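Local coordinates for Peptide/nickel transport system substrate-binding protein (Listeria monocytogenes serotype 1/2a, PDB 5KZT) that binds a peptide and probably delivers such peptides to a membrane transporter for uptake, at residues 294-302 and 390-398; 264-275 and 491-502. One frame throughout, in Å; residues are numbered along the deposited sequence.

Overall arrangement
Contact 1 (294-302 with 390-398) and contact 2 (264-275 with 491-502) have centres about 23 Å apart and are joined through one mixed sheet. Along the chain, strand 264-277 comes first, then helix 291-299, helix 377-393 with strand 397-404, and finally strand 491-503, so both halves of contact 1 fall between the two strands of contact 2. The two meet directly where A298 O takes a probable hydrogen bond from Q492 NE2, 2.9 Å away. The centre of contact 2 is about 12 Å from the centre of the chain, that of contact 1 about 28 Å. The shared sheet, which includes strand 397-404, thus ties outlying helices to strands that meet the bound peptide.

Contact 1. Residues 294-302 and 390-398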
loop_
_atom_site.group_PDB
_atom_site.type_symbol
_atom_site.label_atom_id
_atom_site.label_comp_id
_atom_site.label_asym_id
_atom_site.label_seq_id
_atom_site.Cartn_x
_atom_site.Cartn_y
_atom_site.Cartn_z
ATOM N N ARG A 294 6.448 24.922 -1.658
ATOM C CA ARG A 294 6.593 23.466 -1.879
ATOM C C ARG A 294 8.002 23.120 -2.392
ATOM O O ARG A 294 8.647 22.186 -1.895
ATOM C CB ARG A 294 5.543 22.938 -2.878
ATOM C CG ARG A 294 4.107 23.065 -2.381
ATOM C CD ARG A 294 3.168 22.175 -3.154
ATOM N NE ARG A 294 3.061 22.501 -4.579
ATOM C CZ ARG A 294 2.285 23.443 -5.115
ATOM N NH1 ARG A 294 1.544 24.267 -4.364
ATOM N NH2 ARG A 294 2.269 23.586 -6.442
ATOM N N LYS A 295 8.454 23.894 -3.385
ATOM C CA LYS A 295 9.765 23.710 -4.018
ATOM C C LYS A 295 10.901 23.908 -3.010
ATOM O O LYS A 295 11.888 23.185 -3.050
ATOM C CB LYS A 295 9.934 24.680 -5.204
ATOM C CG LYS A 295 11.227 24.487 -5.988
ATOM C CD LYS A 295 11.352 25.442 -7.169
ATOM C CE LYS A 295 10.484 25.033 -8.355
ATOM N NZ LYS A 295 10.964 23.757 -8.958
ATOM N N ALA A 296 10.746 24.897 -2.129
ATOM C CA ALA A 296 11.764 25.203 -1.111
ATOM C C ALA A 296 11.979 24.013 -0.181
ATOM O O ALA A 296 13.120 23.571 0.008
ATOM C CB ALA A 296 11.364 26.419 -0.307
ATOM N N ILE A 297 10.880 23.495 0.376
ATOM C CA ILE A 297 10.936 22.316 1.255
ATOM C C ILE A 297 11.502 21.112 0.468
ATOM O O ILE A 297 12.384 20.397 0.960
ATOM C CB ILE A 297 9.532 21.960 1.822
ATOM C CG1 ILE A 297 8.963 23.094 2.697
ATOM C CG2 ILE A 297 9.532 20.626 2.569
ATOM C CD1 ILE A 297 9.745 23.455 3.917
ATOM N N ALA A 298 11.009 20.921 -0.758
ATOM C CA ALA A 298 11.360 19.749 -1.559
ATOM C C ALA A 298 12.855 19.642 -1.816
ATOM O O ALA A 298 13.434 18.566 -1.653
ATOM C CB ALA A 298 10.627 19.758 -2.893
ATOM N N LEU A 299 13.448 20.756 -2.229
ATOM C CA LEU A 299 14.831 20.783 -2.666
ATOM C C LEU A 299 15.826 20.952 -1.529
ATOM O O LEU A 299 17.033 20.891 -1.770
ATOM C CB LEU A 299 15.029 21.870 -3.714
ATOM C CG LEU A 299 14.194 21.779 -4.987
ATOM C CD1 LEU A 299 14.589 22.930 -5.896
ATOM C CD2 LEU A 299 14.363 20.458 -5.710
ATOM N N ALA A 300 15.347 21.124 -0.297
ATOM C CA ALA A 300 16.219 21.423 0.836
ATOM C C ALA A 300 16.567 20.187 1.668
ATOM O O ALA A 300 17.173 20.336 2.730
ATOM C CB ALA A 300 15.586 22.491 1.717
ATOM N N ILE A 301 16.214 18.987 1.199
ATOM C CA ILE A 301 16.461 17.753 1.954
ATOM C C ILE A 301 17.540 16.913 1.267
ATOM O O ILE A 301 17.360 16.416 0.152
ATOM C CB ILE A 301 15.174 16.942 2.177
ATOM C CG1 ILE A 301 14.160 17.785 2.967
ATOM C CG2 ILE A 301 15.460 15.649 2.943
ATOM C CD1 ILE A 301 12.738 17.247 2.985
ATOM N N ASP A 302 18.670 16.758 1.949
ATOM C CA ASP A 302 19.758 15.919 1.462
ATOM C C ASP A 302 19.308 14.461 1.486
ATOM O O ASP A 302 19.452 13.768 2.504
ATOM C CB ASP A 302 21.023 16.123 2.310
ATOM C CG ASP A 302 22.250 15.454 1.705
ATOM O OD1 ASP A 302 22.108 14.588 0.814
ATOM O OD2 ASP A 302 23.369 15.803 2.111
ATOM N N LEU A 390 15.494 21.139 6.983
ATOM C CA LEU A 390 14.678 22.263 6.573
ATOM C C LEU A 390 14.987 23.521 7.403
ATOM O O LEU A 390 15.133 24.608 6.835
ATOM C CB LEU A 390 13.200 21.898 6.644
ATOM C CG LEU A 390 12.769 20.736 5.751
ATOM C CD1 LEU A 390 11.314 20.397 6.035
ATOM C CD2 LEU A 390 13.009 21.007 4.275
ATOM N N GLN A 391 15.117 23.378 8.726
ATOM C CA GLN A 391 15.372 24.552 9.583
ATOM C C GLN A 391 16.737 25.192 9.319
ATOM O O GLN A 391 16.828 26.427 9.207
ATOM C CB GLN A 391 15.166 24.225 11.062
ATOM C CG GLN A 391 13.690 23.985 11.393
ATOM C CD GLN A 391 13.389 23.689 12.854
ATOM O OE1 GLN A 391 12.228 23.691 13.249
ATOM N NE2 GLN A 391 14.417 23.417 13.656
ATOM N N LYS A 392 17.784 24.383 9.176
ATOM C CA LYS A 392 19.113 24.943 8.919
ATOM C C LYS A 392 19.204 25.609 7.541
ATOM O O LYS A 392 19.912 26.591 7.392
ATOM C CB LYS A 392 20.221 23.899 9.094
ATOM C CG LYS A 392 20.454 22.996 7.891
ATOM C CD LYS A 392 21.628 22.059 8.106
ATOM C CE LYS A 392 21.807 21.152 6.900
ATOM N NZ LYS A 392 22.631 19.977 7.280
ATOM N N ASN A 393 18.500 25.065 6.546
ATOM C CA ASN A 393 18.611 25.528 5.152
ATOM C C ASN A 393 17.673 26.697 4.790
ATOM O O ASN A 393 18.004 27.478 3.901
ATOM C CB ASN A 393 18.389 24.366 4.160
ATOM C CG ASN A 393 19.561 23.374 4.120
ATOM O OD1 ASN A 393 20.702 23.749 4.318
ATOM N ND2 ASN A 393 19.273 22.113 3.816
ATOM N N LEU A 394 16.529 26.805 5.471
ATOM C CA LEU A 394 15.499 27.773 5.132
ATOM C C LEU A 394 15.203 28.727 6.303
ATOM O O LEU A 394 14.369 28.433 7.164
ATOM C CB LEU A 394 14.229 27.033 4.708
ATOM C CG LEU A 394 14.343 26.071 3.526
ATOM C CD1 LEU A 394 12.963 25.523 3.235
ATOM C CD2 LEU A 394 14.907 26.747 2.285
ATOM N N ASP A 395 15.869 29.884 6.297
ATOM C CA ASP A 395 15.822 30.860 7.402
ATOM C C ASP A 395 14.406 31.366 7.622
ATOM O O ASP A 395 13.761 31.823 6.679
ATOM C CB ASP A 395 16.723 32.069 7.107
ATOM C CG ASP A 395 18.210 31.719 7.021
ATOM O OD1 ASP A 395 18.639 30.666 7.527
ATOM O OD2 ASP A 395 18.968 32.522 6.437
ATOM N N GLY A 396 13.943 31.292 8.868
ATOM C CA GLY A 396 12.583 31.676 9.241
ATOM C C GLY A 396 11.567 30.544 9.208
ATOM O O GLY A 396 10.381 30.774 9.406
ATOM N N LEU A 397 12.012 29.317 8.958
ATOM C CA LEU A 397 11.116 28.161 8.943
ATOM C C LEU A 397 11.227 27.427 10.274
ATOM O O LEU A 397 12.330 27.077 10.706
ATOM C CB LEU A 397 11.463 27.222 7.781
ATOM C CG LEU A 397 10.593 25.968 7.637
ATOM C CD1 LEU A 397 9.151 26.303 7.303
ATOM C CD2 LEU A 397 11.163 25.042 6.580
ATOM N N THR A 398 10.090 27.258 10.939
ATOM C CA THR A 398 9.947 26.362 12.072
ATOM C C THR A 398 9.161 25.159 11.577
ATOM O O THR A 398 8.165 25.314 10.854
ATOM C CB THR A 398 9.166 27.004 13.226
ATOM O OG1 THR A 398 9.845 28.174 13.672
ATOM C CG2 THR A 398 9.035 26.058 14.405
#
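L390 reaches from helix 377-393 to the 297-301 part of the other segment, where its two methyls touch I297, A300 and I301. Its CB leaves the backbone across the line of approach, and CG, anti to the carbonyl carbon (chi1 -61°), turns the chain inward before the methyls part. CD1 lies 3.9 Å from CG2 of I297. CD2 sits 3.4 Å from I297 O, 3.7 Å from CG1 of I301 and 3.9 Å from CB of A300. A forked leucine suits this place because one residue can serve three neighbours, and the small A300 lets the backbones approach to 6.0 Å between its CA and that of L390. I297 crosses L390, L394 and L397 at about right angles; its CD1 presses tightly on CD2 of L397, at 3.4 Å. L394 lays CD1 beside CB of A296. The polar link is made by N393, whose ND2 donates to A300 O at 3.0 Å. The acceptor lies near the asparagine amide plane, but the bond is bent, with an N-H...O angle of 141°. Asparagine, short and able to donate, thus holds the carbonyl of A300. W355 of helix 348-362 packs against A296 and L394. A type II turn from L394 to L397, with G396 third, leads into strand 397-404. Helix 377-393 is thus the crossover of a beta-alpha-beta unit between parallel strands 367-374 and 397-404, and helix 291-299 packs on its C-terminal turn.

Contact 2. Residues 264-275 and 491-502; sequences YVTVNNSSTFYI and IQPLYQRSTAYL
The chi1 of 67° at Y495, which sets CG between its own backbone N and carbonyl carbon, and that of -89° at F273 lay the two side chains side by side, pointing the same way. Their planes are 2° apart, but the rings are slid so far that they barely overlap: Y495 OH sits over the centre of the F273 ring, while F273 CB lies over the tyrosine face, 3.6 Å from its centroid, as a CH-pi contact. R497, bent at chi2 and chi3, brings its guanidinium to the edge of the same phenylalanine. F273 CE1 is 3.7 Å from R497 CZ, over one guanidinium face, with the planes steeply inclined. R497 NE is buried without a partner, whereas NH2 bonds the backbone of the bound peptide; Y495 OH meets a basic side chain of that peptide and S271 OG, in one of two conformers, an acidic one. Flat, wide groups thus build the wall, and polar tips serve the ligand.

Beneath them runs an antiparallel ladder, with V267 N to T499 O at 2.8 Å. Its spacing widens at N268-S271, where N268 OD1 accepts from S270 N in an Asx turn and a water lies within hydrogen-bonding distance of the carbonyls of S271 and R497. F273 O takes L494 N at 2.8 Å and, weakly, Y495 N, so both residues face F273 in a classic beta bulge. The whole is a long, twisted antiparallel pair, whose middle (S271, F273, Y495, R497) lines the peptide-binding site of a family 5 solute-binding protein.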
loop_
_atom_site.group_PDB
_atom_site.type_symbol
_atom_site.label_atom_id
_atom_site.label_comp_id
_atom_site.label_asym_id
_atom_site.label_seq_id
_atom_site.Cartn_x
_atom_site.Cartn_y
_atom_site.Cartn_z
ATOM N N TYR A 264 21.203 -11.876 8.196
ATOM C CA TYR A 264 20.749 -10.586 7.687
ATOM C C TYR A 264 20.171 -10.782 6.296
ATOM O O TYR A 264 20.727 -11.528 5.475
ATOM C CB TYR A 264 21.913 -9.628 7.599
ATOM C CG TYR A 264 21.627 -8.198 7.210
ATOM C CD1 TYR A 264 21.155 -7.268 8.151
ATOM C CD2 TYR A 264 21.908 -7.742 5.928
ATOM C CE1 TYR A 264 20.959 -5.938 7.799
ATOM C CE2 TYR A 264 21.703 -6.415 5.564
ATOM C CZ TYR A 264 21.229 -5.522 6.501
ATOM O OH TYR A 264 21.067 -4.214 6.144
ATOM N N VAL A 265 19.047 -10.148 6.046
ATOM C CA VAL A 265 18.435 -10.187 4.729
ATOM C C VAL A 265 17.901 -8.800 4.417
ATOM O O VAL A 265 17.585 -8.025 5.328
ATOM C CB VAL A 265 17.281 -11.219 4.625
ATOM C CG1 VAL A 265 17.776 -12.639 4.816
ATOM C CG2 VAL A 265 16.183 -10.932 5.626
ATOM N N THR A 266 17.798 -8.515 3.123
ATOM C CA THR A 266 17.279 -7.245 2.627
ATOM C C THR A 266 16.139 -7.561 1.679
ATOM O O THR A 266 16.254 -8.456 0.841
ATOM C CB THR A 266 18.332 -6.436 1.827
ATOM O OG1 THR A 266 19.566 -6.367 2.546
ATOM C CG2 THR A 266 17.850 -5.030 1.593
ATOM N N VAL A 267 15.054 -6.806 1.803
ATOM C CA VAL A 267 13.888 -6.971 0.956
ATOM C C VAL A 267 13.710 -5.646 0.214
ATOM O O VAL A 267 13.597 -4.613 0.862
ATOM C CB VAL A 267 12.669 -7.308 1.843
ATOM C CG1 VAL A 267 11.353 -7.230 1.067
ATOM C CG2 VAL A 267 12.858 -8.693 2.464
ATOM N N ASN A 268 13.715 -5.685 -1.124
ATOM C CA ASN A 268 13.364 -4.525 -1.956
ATOM C C ASN A 268 11.854 -4.509 -2.091
ATOM O O ASN A 268 11.264 -5.419 -2.653
ATOM C CB ASN A 268 13.998 -4.604 -3.347
ATOM C CG ASN A 268 13.570 -3.454 -4.266
ATOM O OD1 ASN A 268 12.934 -2.457 -3.841
ATOM N ND2 ASN A 268 13.915 -3.589 -5.555
ATOM N N ASN A 269 11.233 -3.459 -1.591
ATOM C CA ASN A 269 9.784 -3.366 -1.547
ATOM C C ASN A 269 9.169 -2.728 -2.818
ATOM O O ASN A 269 7.958 -2.674 -2.931
ATOM C CB ASN A 269 9.379 -2.579 -0.282
ATOM C CG ASN A 269 9.865 -3.247 1.021
ATOM O OD1 ASN A 269 10.931 -2.927 1.535
ATOM N ND2 ASN A 269 9.089 -4.185 1.540
ATOM N N SER A 270 9.996 -2.218 -3.744
ATOM C CA SER A 270 9.533 -1.405 -4.904
ATOM C C SER A 270 8.512 -0.320 -4.506
ATOM O O SER A 270 7.577 -0.029 -5.250
ATOM C CB SER A 270 8.945 -2.293 -6.016
ATOM O OG SER A 270 9.922 -3.176 -6.544
ATOM N N SER A 271 8.742 0.273 -3.340
ATOM C CA SER A 271 7.861 1.268 -2.758
ATOM C C SER A 271 8.605 2.586 -2.715
ATOM O O SER A 271 9.843 2.602 -2.610
ATOM C CB SER A 271 7.444 0.820 -1.363
ATOM O OG SER A 271 6.692 -0.380 -1.466
ATOM N N THR A 272 7.852 3.680 -2.820
ATOM C CA THR A 272 8.411 5.023 -2.790
ATOM C C THR A 272 7.831 5.785 -1.603
ATOM O O THR A 272 6.607 5.791 -1.402
ATOM C CB THR A 272 8.054 5.764 -4.077
ATOM O OG1 THR A 272 8.583 5.026 -5.188
ATOM C CG2 THR A 272 8.622 7.193 -4.065
ATOM N N PHE A 273 8.715 6.401 -0.819
ATOM C CA PHE A 273 8.333 7.277 0.268
ATOM C C PHE A 273 8.539 8.713 -0.188
ATOM O O PHE A 273 9.538 9.032 -0.840
ATOM C CB PHE A 273 9.131 6.961 1.531
ATOM C CG PHE A 273 8.472 5.927 2.392
ATOM C CD1 PHE A 273 8.516 4.587 2.031
ATOM C CD2 PHE A 273 7.735 6.298 3.499
ATOM C CE1 PHE A 273 7.883 3.622 2.802
ATOM C CE2 PHE A 273 7.112 5.342 4.279
ATOM C CZ PHE A 273 7.179 4.004 3.930
ATOM N N TYR A 274 7.556 9.555 0.101
ATOM C CA TYR A 274 7.531 10.893 -0.435
ATOM C C TYR A 274 6.902 11.821 0.565
ATOM O O TYR A 274 6.119 11.398 1.415
ATOM C CB TYR A 274 6.785 10.956 -1.766
ATOM C CG TYR A 274 5.411 10.316 -1.766
ATOM C CD1 TYR A 274 5.269 8.967 -2.074
ATOM C CD2 TYR A 274 4.259 11.050 -1.469
ATOM C CE1 TYR A 274 4.033 8.351 -2.090
ATOM C CE2 TYR A 274 3.003 10.436 -1.479
ATOM C CZ TYR A 274 2.904 9.087 -1.796
ATOM O OH TYR A 274 1.700 8.433 -1.812
ATOM N N ILE A 275 7.245 13.093 0.419
ATOM C CA ILE A 275 6.620 14.166 1.176
ATOM C C ILE A 275 5.319 14.552 0.470
ATOM O O ILE A 275 5.338 14.887 -0.725
ATOM C CB ILE A 275 7.520 15.424 1.250
ATOM C CG1 ILE A 275 8.917 15.095 1.785
ATOM C CG2 ILE A 275 6.847 16.515 2.084
ATOM C CD1 ILE A 275 8.965 14.667 3.225
ATOM N N ILE A 491 4.304 16.648 -4.862
ATOM C CA ILE A 491 4.952 15.834 -3.803
ATOM C C ILE A 491 6.451 15.855 -4.013
ATOM O O ILE A 491 6.916 16.332 -5.041
ATOM C CB ILE A 491 4.515 14.366 -3.869
ATOM C CG1 ILE A 491 4.849 13.746 -5.232
ATOM C CG2 ILE A 491 3.030 14.249 -3.576
ATOM C CD1 ILE A 491 4.780 12.254 -5.230
ATOM N N GLN A 492 7.202 15.321 -3.060
ATOM C CA GLN A 492 8.655 15.170 -3.209
ATOM C C GLN A 492 9.081 13.755 -2.841
ATOM O O GLN A 492 9.187 13.428 -1.663
ATOM C CB GLN A 492 9.427 16.201 -2.363
ATOM C CG GLN A 492 10.964 16.055 -2.346
ATOM C CD GLN A 492 11.629 16.077 -3.726
ATOM O OE1 GLN A 492 11.146 15.457 -4.667
ATOM N NE2 GLN A 492 12.758 16.795 -3.846
ATOM N N PRO A 493 9.341 12.908 -3.851
ATOM C CA PRO A 493 9.984 11.623 -3.568
ATOM C C PRO A 493 11.269 11.784 -2.740
ATOM O O PRO A 493 12.075 12.669 -3.019
ATOM C CB PRO A 493 10.267 11.070 -4.951
ATOM C CG PRO A 493 9.136 11.621 -5.772
ATOM C CD PRO A 493 8.969 13.024 -5.270
ATOM N N LEU A 494 11.427 10.931 -1.731
ATOM C CA LEU A 494 12.570 10.997 -0.833
ATOM C C LEU A 494 13.432 9.761 -0.995
ATOM O O LEU A 494 14.625 9.891 -1.233
ATOM C CB LEU A 494 12.109 11.148 0.620
ATOM C CG LEU A 494 12.624 12.408 1.315
ATOM C CD1 LEU A 494 11.895 12.667 2.617
ATOM C CD2 LEU A 494 14.134 12.312 1.537
ATOM N N TYR A 495 12.830 8.577 -0.863
ATOM C CA TYR A 495 13.558 7.309 -1.028
ATOM C C TYR A 495 12.743 6.161 -1.586
ATOM O O TYR A 495 11.513 6.133 -1.484
ATOM C CB TYR A 495 14.214 6.897 0.292
ATOM C CG TYR A 495 13.288 6.499 1.447
ATOM C CD1 TYR A 495 12.833 7.440 2.369
ATOM C CD2 TYR A 495 12.926 5.174 1.650
ATOM C CE1 TYR A 495 12.034 7.076 3.438
ATOM C CE2 TYR A 495 12.130 4.801 2.719
ATOM C CZ TYR A 495 11.682 5.747 3.610
ATOM O OH TYR A 495 10.873 5.372 4.676
ATOM N N GLN A 496 13.469 5.216 -2.178
ATOM C CA GLN A 496 12.919 3.964 -2.659
ATOM C C GLN A 496 13.211 2.964 -1.559
ATOM O O GLN A 496 14.382 2.771 -1.187
ATOM C CB GLN A 496 13.614 3.524 -3.941
ATOM C CG GLN A 496 13.624 4.571 -5.036
ATOM C CD GLN A 496 14.399 4.107 -6.249
ATOM O OE1 GLN A 496 14.010 3.116 -6.881
ATOM N NE2 GLN A 496 15.522 4.784 -6.562
ATOM N N ARG A 497 12.178 2.326 -1.034
ATOM C CA ARG A 497 12.319 1.598 0.224
ATOM C C ARG A 497 12.848 0.180 0.056
ATOM O O ARG A 497 12.362 -0.583 -0.777
ATOM C CB ARG A 497 10.980 1.557 0.949
ATOM C CG ARG A 497 11.072 1.291 2.440
ATOM C CD ARG A 497 10.506 -0.037 2.840
ATOM N NE ARG A 497 9.052 -0.108 2.909
ATOM C CZ ARG A 497 8.282 0.167 3.981
ATOM N NH1 ARG A 497 6.968 0.036 3.882
ATOM N NH2 ARG A 497 8.782 0.597 5.138
ATOM N N SER A 498 13.865 -0.144 0.848
ATOM C CA SER A 498 14.202 -1.532 1.180
ATOM C C SER A 498 14.084 -1.691 2.691
ATOM O O SER A 498 14.110 -0.698 3.424
ATOM C CB SER A 498 15.610 -1.900 0.702
ATOM O OG SER A 498 15.643 -2.105 -0.705
ATOM N N THR A 499 13.953 -2.942 3.147
ATOM C CA THR A 499 13.754 -3.253 4.554
ATOM C C THR A 499 14.772 -4.325 4.940
ATOM O O THR A 499 14.977 -5.288 4.197
ATOM C CB THR A 499 12.321 -3.755 4.828
ATOM O OG1 THR A 499 11.374 -2.806 4.324
ATOM C CG2 THR A 499 12.085 -3.935 6.311
ATOM N N ALA A 500 15.453 -4.121 6.058
ATOM C CA ALA A 500 16.460 -5.079 6.546
ATOM C C ALA A 500 15.900 -5.846 7.734
ATOM O O ALA A 500 15.161 -5.295 8.557
ATOM C CB ALA A 500 17.739 -4.368 6.935
ATOM N N TYR A 501 16.294 -7.110 7.825
ATOM C CA TYR A 501 15.851 -8.019 8.872
ATOM C C TYR A 501 16.983 -8.937 9.276
ATOM O O TYR A 501 17.904 -9.188 8.486
ATOM C CB TYR A 501 14.731 -8.949 8.397
ATOM C CG TYR A 501 13.450 -8.321 7.905
ATOM C CD1 TYR A 501 13.308 -7.941 6.583
ATOM C CD2 TYR A 501 12.357 -8.178 8.753
ATOM C CE1 TYR A 501 12.118 -7.388 6.107
ATOM C CE2 TYR A 501 11.161 -7.625 8.303
ATOM C CZ TYR A 501 11.044 -7.242 6.974
ATOM O OH TYR A 501 9.862 -6.704 6.525
ATOM N N LEU A 502 16.914 -9.433 10.506
ATOM C CA LEU A 502 17.495 -10.727 10.807
ATOM C C LEU A 502 16.374 -11.723 10.625
ATOM O O LEU A 502 15.245 -11.460 11.047
ATOM C CB LEU A 502 18.050 -10.805 12.223
ATOM C CG LEU A 502 19.302 -10.002 12.560
ATOM C CD1 LEU A 502 19.825 -10.451 13.920
ATOM C CD2 LEU A 502 20.397 -10.152 11.510
HETATM O O HOH W 1 11.843 0.489 -3.538
#